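Local coordinates for protein alkyl hydroperoxide reductase, C subunit (Enterococcus faecalis, PDB 5Y63) that probably reduces hydrogen peroxide and organic hydroperoxides to water and alcohols as a ring-forming 2-Cys peroxiredoxin that draws its electrons from NADH, at residues Phe22-Tyr27 against Pro106-Pro111; Arg131-Val136 against Ser144-Asp149. All coordinates share one frame; numbering follows the deposited sequence.

Contact 1: residues Phe22-Tyr27 against Pro106-Pro111; sequences FECDAY and PMLADP
Pro106 meets Tyr27 through a CA-H...O contact, its CA 3.5 Å from Tyr27 O. Tyr27 O also accepts Met107 N at 2.7 Å in a nearly straight bond (176° at the hydrogen). Met107 O receives Tyr27 N in return, in a more bent bond, and also lies 3.3 Å from Ala26 CA. The two side chains run side by side: Tyr27 CG stands anti to its N (chi1 176°), and Met107, bent at chi3, sets SD at the ring edge, 4.0 Å from Tyr27 CD2, a Met-aromatic contact. Here the short strand 107-109 runs antiparallel to the edge of strand 23-28 and, on its other side, parallel to strand 77-83, joining the N-terminal hairpin 23-36 to the thioredoxin-fold sheet. On the face opposite to Met107, Leu108 forms a non-hydrogen-bonded pair with Ala26; its CD2 touches Ala26 CB at 3.8 Å, Leu108 CB lies 4.2 Å from Cys24 SG, and Val35 adds to this apolar patch. Ala109 N gives a straight bond to Asp25 O (2.9 Å), while the Asp25 carboxylate turns to a salt bridge with Arg34.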
loop_
_atom_site.group_PDB
_atom_site.type_symbol
_atom_site.label_atom_id
_atom_site.label_comp_id
_atom_site.label_asym_id
_atom_site.label_seq_id
_atom_site.Cartn_x
_atom_site.Cartn_y
_atom_site.Cartn_z
ATOM N N PHE A 22 8.294 22.686 -24.189
ATOM C CA PHE A 22 9.237 23.450 -23.383
ATOM C C PHE A 22 9.431 24.842 -23.961
ATOM O O PHE A 22 9.130 25.093 -25.128
ATOM C CB PHE A 22 10.590 22.729 -23.306
ATOM C CG PHE A 22 11.494 22.999 -24.478
ATOM C CD1 PHE A 22 12.375 24.074 -24.459
ATOM C CD2 PHE A 22 11.465 22.182 -25.602
ATOM C CE1 PHE A 22 13.205 24.331 -25.537
ATOM C CE2 PHE A 22 12.293 22.436 -26.684
ATOM C CZ PHE A 22 13.165 23.511 -26.649
ATOM N N GLU A 23 9.945 25.735 -23.124
ATOM C CA GLU A 23 10.346 27.068 -23.547
ATOM C C GLU A 23 11.558 27.480 -22.722
ATOM O O GLU A 23 11.624 27.188 -21.527
ATOM C CB GLU A 23 9.194 28.061 -23.363
ATOM C CG GLU A 23 9.411 29.394 -24.066
ATOM C CD GLU A 23 8.144 30.235 -24.173
ATOM O OE1 GLU A 23 7.163 29.968 -23.439
ATOM O OE2 GLU A 23 8.130 31.178 -24.995
ATOM N N CYS A 24 12.521 28.137 -23.361
ATOM C CA CYS A 24 13.739 28.561 -22.671
ATOM C C CYS A 24 14.399 29.757 -23.342
ATOM O O CYS A 24 14.091 30.098 -24.485
ATOM C CB CYS A 24 14.736 27.405 -22.607
ATOM S SG CYS A 24 15.604 27.081 -24.159
ATOM N N ASP A 25 15.321 30.379 -22.615
ATOM C CA ASP A 25 16.090 31.508 -23.129
ATOM C C ASP A 25 17.202 31.023 -24.047
ATOM O O ASP A 25 17.690 29.898 -23.907
ATOM C CB ASP A 25 16.696 32.308 -21.977
ATOM C CG ASP A 25 15.647 32.905 -21.065
ATOM O OD1 ASP A 25 14.723 33.571 -21.576
ATOM O OD2 ASP A 25 15.747 32.712 -19.837
ATOM N N ALA A 26 17.599 31.886 -24.979
ATOM C CA ALA A 26 18.667 31.579 -25.928
ATOM C C ALA A 26 19.531 32.805 -26.215
ATOM O O ALA A 26 19.190 33.925 -25.838
ATOM C CB ALA A 26 18.078 31.040 -27.223
ATOM N N TYR A 27 20.660 32.568 -26.874
ATOM C CA TYR A 27 21.542 33.631 -27.341
ATOM C C TYR A 27 21.786 33.403 -28.824
ATOM O O TYR A 27 22.253 32.334 -29.219
ATOM C CB TYR A 27 22.860 33.614 -26.568
ATOM C CG TYR A 27 23.872 34.626 -27.055
ATOM C CD1 TYR A 27 23.720 35.982 -26.777
ATOM C CD2 TYR A 27 24.985 34.226 -27.792
ATOM C CE1 TYR A 27 24.647 36.912 -27.220
ATOM C CE2 TYR A 27 25.918 35.148 -28.239
ATOM C CZ TYR A 27 25.745 36.488 -27.952
ATOM O OH TYR A 27 26.673 37.404 -28.395
ATOM N N PRO A 106 21.712 29.464 -32.744
ATOM C CA PRO A 106 21.193 29.803 -31.415
ATOM C C PRO A 106 21.768 28.935 -30.294
ATOM O O PRO A 106 21.743 27.707 -30.384
ATOM C CB PRO A 106 19.681 29.570 -31.553
ATOM C CG PRO A 106 19.538 28.609 -32.673
ATOM C CD PRO A 106 20.655 28.927 -33.620
ATOM N N MET A 107 22.277 29.585 -29.250
ATOM C CA MET A 107 22.808 28.899 -28.077
ATOM C C MET A 107 21.760 28.868 -26.965
ATOM O O MET A 107 21.509 29.884 -26.307
ATOM C CB MET A 107 24.064 29.613 -27.583
ATOM C CG MET A 107 25.130 29.805 -28.645
ATOM S SD MET A 107 26.598 30.601 -27.970
ATOM C CE MET A 107 27.329 29.240 -27.061
ATOM N N LEU A 108 21.151 27.703 -26.757
ATOM C CA LEU A 108 20.102 27.552 -25.749
ATOM C C LEU A 108 20.693 27.508 -24.344
ATOM O O LEU A 108 21.747 26.914 -24.121
ATOM C CB LEU A 108 19.286 26.280 -25.991
ATOM C CG LEU A 108 18.611 26.105 -27.355
ATOM C CD1 LEU A 108 17.735 24.860 -27.338
ATOM C CD2 LEU A 108 17.791 27.325 -27.748
ATOM N N ALA A 109 20.004 28.151 -23.405
ATOM C CA ALA A 109 20.374 28.111 -21.998
ATOM C C ALA A 109 19.464 27.120 -21.290
ATOM O O ALA A 109 18.269 27.043 -21.589
ATOM C CB ALA A 109 20.232 29.489 -21.377
ATOM N N ASP A 110 20.030 26.366 -20.350
ATOM C CA ASP A 110 19.264 25.378 -19.602
ATOM C C ASP A 110 19.692 25.325 -18.133
ATOM O O ASP A 110 20.169 24.295 -17.663
ATOM C CB ASP A 110 19.414 24.000 -20.262
ATOM C CG ASP A 110 18.481 22.960 -19.668
ATOM O OD1 ASP A 110 17.389 23.330 -19.187
ATOM O OD2 ASP A 110 18.840 21.765 -19.686
ATOM N N PRO A 111 19.515 26.438 -17.396
ATOM C CA PRO A 111 19.911 26.424 -15.986
ATOM C C PRO A 111 19.038 25.529 -15.103
ATOM O O PRO A 111 19.538 24.970 -14.131
ATOM C CB PRO A 111 19.773 27.896 -15.559
ATOM C CG PRO A 111 19.665 28.678 -16.823
ATOM C CD PRO A 111 18.999 27.759 -17.794
#

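Contact 2: residues Arg131-Val136 against Ser144-Asp149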
loop_
_atom_site.group_PDB
_atom_site.type_symbol
_atom_site.label_atom_id
_atom_site.label_comp_id
_atom_site.label_asym_id
_atom_site.label_seq_id
_atom_site.Cartn_x
_atom_site.Cartn_y
_atom_site.Cartn_z
ATOM N N ARG A 131 28.702 15.426 -23.344
ATOM C CA ARG A 131 28.919 15.764 -24.747
ATOM C C ARG A 131 27.992 14.924 -25.609
ATOM O O ARG A 131 28.400 13.929 -26.209
ATOM C CB ARG A 131 30.379 15.554 -25.139
ATOM C CG ARG A 131 31.303 16.504 -24.411
ATOM C CD ARG A 131 32.719 16.483 -24.952
ATOM N NE ARG A 131 33.598 17.208 -24.041
ATOM C CZ ARG A 131 33.668 18.534 -23.943
ATOM N NH1 ARG A 131 32.927 19.327 -24.713
ATOM N NH2 ARG A 131 34.498 19.075 -23.061
ATOM N N ALA A 132 26.734 15.343 -25.650
ATOM C CA ALA A 132 25.698 14.615 -26.354
ATOM C C ALA A 132 25.195 15.392 -27.567
ATOM O O ALA A 132 25.179 16.627 -27.572
ATOM C CB ALA A 132 24.547 14.304 -25.412
ATOM N N SER A 133 24.789 14.646 -28.590
ATOM C CA SER A 133 24.222 15.214 -29.804
ATOM C C SER A 133 22.975 14.427 -30.166
ATOM O O SER A 133 22.964 13.207 -30.048
ATOM C CB SER A 133 25.231 15.149 -30.949
ATOM O OG SER A 133 26.445 15.780 -30.590
ATOM N N PHE A 134 21.930 15.128 -30.600
ATOM C CA PHE A 134 20.665 14.500 -30.981
ATOM C C PHE A 134 20.168 15.051 -32.314
ATOM O O PHE A 134 20.036 16.262 -32.475
ATOM C CB PHE A 134 19.604 14.752 -29.909
ATOM C CG PHE A 134 19.921 14.128 -28.583
ATOM C CD1 PHE A 134 20.742 14.779 -27.672
ATOM C CD2 PHE A 134 19.390 12.891 -28.238
ATOM C CE1 PHE A 134 21.035 14.206 -26.447
ATOM C CE2 PHE A 134 19.680 12.311 -27.014
ATOM C CZ PHE A 134 20.503 12.969 -26.117
ATOM N N ILE A 135 19.890 14.157 -33.261
ATOM C CA ILE A 135 19.290 14.532 -34.538
ATOM C C ILE A 135 17.793 14.265 -34.460
ATOM O O ILE A 135 17.370 13.133 -34.224
ATOM C CB ILE A 135 19.903 13.742 -35.710
ATOM C CG1 ILE A 135 21.395 14.073 -35.837
ATOM C CG2 ILE A 135 19.174 14.062 -37.011
ATOM C CD1 ILE A 135 22.145 13.209 -36.825
ATOM N N VAL A 136 17.001 15.314 -34.665
ATOM C CA VAL A 136 15.551 15.241 -34.509
ATOM C C VAL A 136 14.873 15.660 -35.811
ATOM O O VAL A 136 15.266 16.648 -36.430
ATOM C CB VAL A 136 15.078 16.148 -33.353
ATOM C CG1 VAL A 136 13.585 15.994 -33.097
ATOM C CG2 VAL A 136 15.863 15.837 -32.086
ATOM N N SER A 144 18.502 9.811 -34.197
ATOM C CA SER A 144 19.774 9.220 -33.811
ATOM C C SER A 144 20.485 10.158 -32.864
ATOM O O SER A 144 20.294 11.374 -32.921
ATOM C CB SER A 144 20.655 8.936 -35.034
ATOM O OG SER A 144 21.466 10.048 -35.362
ATOM N N TYR A 145 21.303 9.592 -31.988
ATOM C CA TYR A 145 22.011 10.404 -31.020
ATOM C C TYR A 145 23.266 9.744 -30.474
ATOM O O TYR A 145 23.523 8.560 -30.707
ATOM C CB TYR A 145 21.068 10.823 -29.890
ATOM C CG TYR A 145 20.438 9.703 -29.100
ATOM C CD1 TYR A 145 19.285 9.065 -29.551
ATOM C CD2 TYR A 145 20.967 9.314 -27.874
ATOM C CE1 TYR A 145 18.694 8.052 -28.812
ATOM C CE2 TYR A 145 20.382 8.305 -27.130
ATOM C CZ TYR A 145 19.246 7.680 -27.602
ATOM O OH TYR A 145 18.665 6.682 -26.864
ATOM N N GLU A 146 24.039 10.544 -29.750
ATOM C CA GLU A 146 25.371 10.184 -29.320
ATOM C C GLU A 146 25.612 10.767 -27.934
ATOM O O GLU A 146 25.302 11.929 -27.702
ATOM C CB GLU A 146 26.357 10.778 -30.316
ATOM C CG GLU A 146 27.819 10.548 -29.996
ATOM C CD GLU A 146 28.739 11.384 -30.865
ATOM O OE1 GLU A 146 28.279 11.912 -31.903
ATOM O OE2 GLU A 146 29.928 11.506 -30.504
ATOM N N ILE A 147 26.142 9.959 -27.017
ATOM C CA ILE A 147 26.559 10.447 -25.701
ATOM C C ILE A 147 28.017 10.070 -25.447
ATOM O O ILE A 147 28.378 8.892 -25.480
ATOM C CB ILE A 147 25.678 9.894 -24.555
ATOM C CG1 ILE A 147 24.214 10.321 -24.728
ATOM C CG2 ILE A 147 26.185 10.379 -23.202
ATOM C CD1 ILE A 147 23.315 9.242 -25.284
ATOM N N ASN A 148 28.847 11.083 -25.202
ATOM C CA ASN A 148 30.246 10.891 -24.818
ATOM C C ASN A 148 30.494 11.483 -23.436
ATOM O O ASN A 148 29.886 12.494 -23.079
ATOM C CB ASN A 148 31.174 11.574 -25.825
ATOM C CG ASN A 148 30.956 11.098 -27.250
ATOM O OD1 ASN A 148 30.410 10.023 -27.490
ATOM N ND2 ASN A 148 31.396 11.901 -28.208
ATOM N N ASP A 149 31.393 10.873 -22.662
ATOM C CA ASP A 149 31.741 11.418 -21.346
ATOM C C ASP A 149 32.660 12.628 -21.538
ATOM O O ASP A 149 33.159 12.859 -22.643
ATOM C CB ASP A 149 32.323 10.337 -20.408
ATOM C CG ASP A 149 33.787 10.544 -20.076
ATOM O OD1 ASP A 149 34.650 10.388 -20.971
ATOM O OD2 ASP A 149 34.075 10.837 -18.894
#
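Phe134 and Tyr145 are paired across the strands as a non-hydrogen-bonded pair, their rings near parallel (planes at 19°) but slid apart, with centroids 5.0 Å from each other and little overlap; the fine placing of the two rings is doubtful. Phe134 CG lies anti to the carbonyl carbon (chi1 -64°), whereas Tyr145 CG sits between N and carbonyl carbon (chi1 60°), which carries its ring away from the partner strand until the hydroxyl reaches Leu14 N. On the same face Ala132 CB touches Ile147 CG1 at 4.1 Å, and Ile147 CD1 lies in the plane of the Tyr145 ring, at its edge.

The other face is more polar. Arg131 and Asn148 lie alongside at their CB atoms, 4.1 Å apart; the extended arginine then reaches a salt bridge with Glu61, near the predicted peroxidatic Cys58. Asn148 ND2 donates to Glu146 OE2 (2.8 Å) on the anti side, somewhat out of the carboxylate plane, and Asn148 OD1 bonds to Ser144 OG of the third subunit. Ser133 OG bonds to Arg154, and Ile135 CD1 packs on Ser144 OG at 3.5 Å.

Between the faces, Ser133 N to Glu146 O and Glu146 N to Ser133 O are both 2.9 Å, and Ile135 N lies 2.8 Å from Ser144 O; the Arg131-Asn148 end has one weak bond of its two. In this hairpin, 128-136/142-148, strand 44-49 flanks the first strand, helix 156-171 packs on Ser133, Ile135 and Ser144, and strand 142-148 pairs antiparallel with a strand of the third subunit, continuing the sheet across the interface.

Overall arrangement
From the N terminus, strand 23-28 turns into 31-36, and contact 1 closes a long loop of 78 residues when the chain returns at 107-109, after strands 44-49 and 77-83 and helices that include 58-67, which begins at the predicted active-site Cys58. Contact 2 opens only afterwards and closes a short hairpin connection of seven residues, so the two follow in series, neither nested nor crossed. They lie on opposite sides of the chain's centre, about 18 Å apart between centres, within one sheet: its strand order runs from 107-109 of contact 1 through 77-83 and 44-49 to 128-136 and 142-148 of contact 2.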